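Side-chain contact in UPF0255 protein frsA (Vibrio vulnificus, PDB 4I4C), which probably hydrolyses carboxylic esters as a serine esterase of the alpha/beta-hydrolase clan: residues A[51-54]-A[55-59]. Residues are numbered along the deposited sequence; the frame is centred on the assembly and turned at random.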
loop_
_atom_site.group_PDB
_atom_site.type_symbol
_atom_site.label_atom_id
_atom_site.label_comp_id
_atom_site.label_asym_id
_atom_site.label_seq_id
_atom_site.Cartn_x
_atom_site.Cartn_y
_atom_site.Cartn_z
ATOM N N ASN A 51 7.146 -6.537 -9.759
ATOM C CA ASN A 51 8.244 -5.803 -9.161
ATOM C C ASN A 51 8.477 -6.384 -7.773
ATOM O O ASN A 51 7.607 -6.326 -6.911
ATOM C CB ASN A 51 7.958 -4.301 -9.089
ATOM C CG ASN A 51 9.132 -3.509 -8.521
ATOM O OD1 ASN A 51 9.009 -2.874 -7.481
ATOM N ND2 ASN A 51 10.282 -3.567 -9.194
ATOM N N LEU A 52 9.643 -6.991 -7.594
ATOM C CA LEU A 52 10.050 -7.583 -6.324
ATOM C C LEU A 52 10.379 -6.509 -5.296
ATOM O O LEU A 52 11.181 -5.609 -5.557
ATOM C CB LEU A 52 11.289 -8.448 -6.541
ATOM C CG LEU A 52 11.105 -9.944 -6.398
ATOM C CD1 LEU A 52 9.901 -10.387 -7.193
ATOM C CD2 LEU A 52 12.381 -10.649 -6.838
ATOM N N ARG A 53 9.754 -6.620 -4.131
ATOM C CA ARG A 53 9.949 -5.676 -3.034
ATOM C C ARG A 53 10.615 -6.365 -1.828
ATOM O O ARG A 53 10.127 -6.245 -0.699
ATOM C CB ARG A 53 8.591 -5.140 -2.593
ATOM C CG ARG A 53 7.691 -4.673 -3.732
ATOM C CD ARG A 53 7.669 -3.168 -3.837
ATOM N NE ARG A 53 7.135 -2.719 -5.125
ATOM C CZ ARG A 53 5.888 -2.298 -5.324
ATOM N NH1 ARG A 53 5.025 -2.260 -4.318
ATOM N NH2 ARG A 53 5.505 -1.912 -6.536
ATOM N N ARG A 54 11.701 -7.100 -2.072
ATOM C CA ARG A 54 12.401 -7.847 -1.016
ATOM C C ARG A 54 12.618 -7.064 0.280
ATOM O O ARG A 54 12.216 -7.515 1.353
ATOM C CB ARG A 54 13.766 -8.338 -1.500
ATOM C CG ARG A 54 13.772 -9.583 -2.343
ATOM C CD ARG A 54 15.226 -9.957 -2.590
ATOM N NE ARG A 54 15.405 -11.316 -3.087
ATOM C CZ ARG A 54 15.501 -11.632 -4.375
ATOM N NH1 ARG A 54 15.421 -10.689 -5.301
ATOM N NH2 ARG A 54 15.678 -12.896 -4.742
ATOM N N LEU A 55 13.271 -5.905 0.176
ATOM C CA LEU A 55 13.545 -5.063 1.343
ATOM C C LEU A 55 12.276 -4.487 1.992
ATOM O O LEU A 55 12.202 -4.376 3.215
ATOM C CB LEU A 55 14.538 -3.945 0.981
ATOM C CG LEU A 55 15.912 -4.504 0.591
ATOM C CD1 LEU A 55 16.934 -3.425 0.274
ATOM C CD2 LEU A 55 16.421 -5.358 1.700
ATOM N N GLN A 56 11.279 -4.134 1.183
ATOM C CA GLN A 56 10.009 -3.652 1.734
ATOM C C GLN A 56 9.328 -4.746 2.553
ATOM O O GLN A 56 8.860 -4.521 3.660
ATOM C CB GLN A 56 9.071 -3.181 0.625
ATOM C CG GLN A 56 7.787 -2.548 1.136
ATOM C CD GLN A 56 6.697 -2.473 0.073
ATOM O OE1 GLN A 56 6.848 -1.794 -0.934
ATOM N NE2 GLN A 56 5.596 -3.182 0.299
ATOM N N TRP A 57 9.262 -5.942 1.988
ATOM C CA TRP A 57 8.590 -7.048 2.665
ATOM C C TRP A 57 9.289 -7.421 3.978
ATOM O O TRP A 57 8.629 -7.685 4.980
ATOM C CB TRP A 57 8.410 -8.231 1.712
ATOM C CG TRP A 57 7.456 -7.910 0.608
ATOM C CD1 TRP A 57 6.381 -7.071 0.678
ATOM C CD2 TRP A 57 7.502 -8.387 -0.743
ATOM N NE1 TRP A 57 5.747 -7.012 -0.539
ATOM C CE2 TRP A 57 6.412 -7.817 -1.426
ATOM C CE3 TRP A 57 8.356 -9.245 -1.439
ATOM C CZ2 TRP A 57 6.156 -8.068 -2.779
ATOM C CZ3 TRP A 57 8.094 -9.497 -2.779
ATOM C CH2 TRP A 57 7.005 -8.909 -3.432
ATOM N N VAL A 58 10.617 -7.387 3.986
ATOM C CA VAL A 58 11.381 -7.647 5.206
ATOM C C VAL A 58 11.099 -6.559 6.249
ATOM O O VAL A 58 10.801 -6.855 7.391
ATOM C CB VAL A 58 12.888 -7.725 4.907
ATOM C CG1 VAL A 58 13.702 -7.675 6.194
ATOM C CG2 VAL A 58 13.196 -8.979 4.101
ATOM N N TRP A 59 11.182 -5.304 5.828
ATOM C CA TRP A 59 10.778 -4.168 6.658
ATOM C C TRP A 59 9.390 -4.380 7.286
ATOM O O TRP A 59 9.191 -4.171 8.481
ATOM C CB TRP A 59 10.782 -2.909 5.797
ATOM C CG TRP A 59 10.651 -1.627 6.542
ATOM C CD1 TRP A 59 11.110 -1.349 7.799
ATOM C CD2 TRP A 59 10.015 -0.429 6.069
ATOM N NE1 TRP A 59 10.796 -0.054 8.138
ATOM C CE2 TRP A 59 10.131 0.535 7.092
ATOM C CE3 TRP A 59 9.358 -0.080 4.879
ATOM C CZ2 TRP A 59 9.613 1.830 6.960
ATOM C CZ3 TRP A 59 8.843 1.211 4.750
ATOM C CH2 TRP A 59 8.975 2.146 5.786
#
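Arg53 O accepts a hydrogen bond from Trp57 N at 2.8 Å, with an N-H...O angle of 169°, and this bond closes the first turn of helix 54-60, for which Arg53 is the N-cap residue. One residue on, Val58 N repeats the pattern to Arg54 O at 3.1 Å, an oxygen that also accepts Gln67 NE2 from helix 64-75. The indole of Trp57 folds back over the helix start. With its CG anti to the carbonyl carbon (chi1 -67°), the ring reaches toward the preceding loop and lays one face on Arg53. CB of Arg53 sits over the six-membered ring, 3.8 Å from its centroid and 17° off the normal, a CH-pi contact; CG follows at 3.8 Å from Trp57 CZ2. Arg53 O lies against the same face, 3.4 Å from Trp57 CG. Tyr137 meets the indole edge-to-face.

Beyond CG the Arg53 chain bends at chi2 and runs alongside Gln56, both side chains pointing the same way. Gln56 OE1 approaches Arg53 CD to 3.3 Å, the amide and guanidinium planes well inclined to each other, while Gln56 NE2 bonds to Gln60. At the far end of the guanidinium, NH2 forms a salt bridge with Asp203. Arg54 turns elsewhere, pairing through NE with Glu68.

The helix start thus joins the loop after helix 31-44 to a ligand pocket, where Gln56 and Trp59 line the site of a bound polyether, probably from the crystallisation liquor, and Trp59 stacks on Tyr398. Back in the loop, a second anchor should restrain the rotation of the Arg53 guanidinium: NE donates to a lone pair of Asn51 OD1 at 3.0 Å, and that oxygen lies in the guanidinium plane.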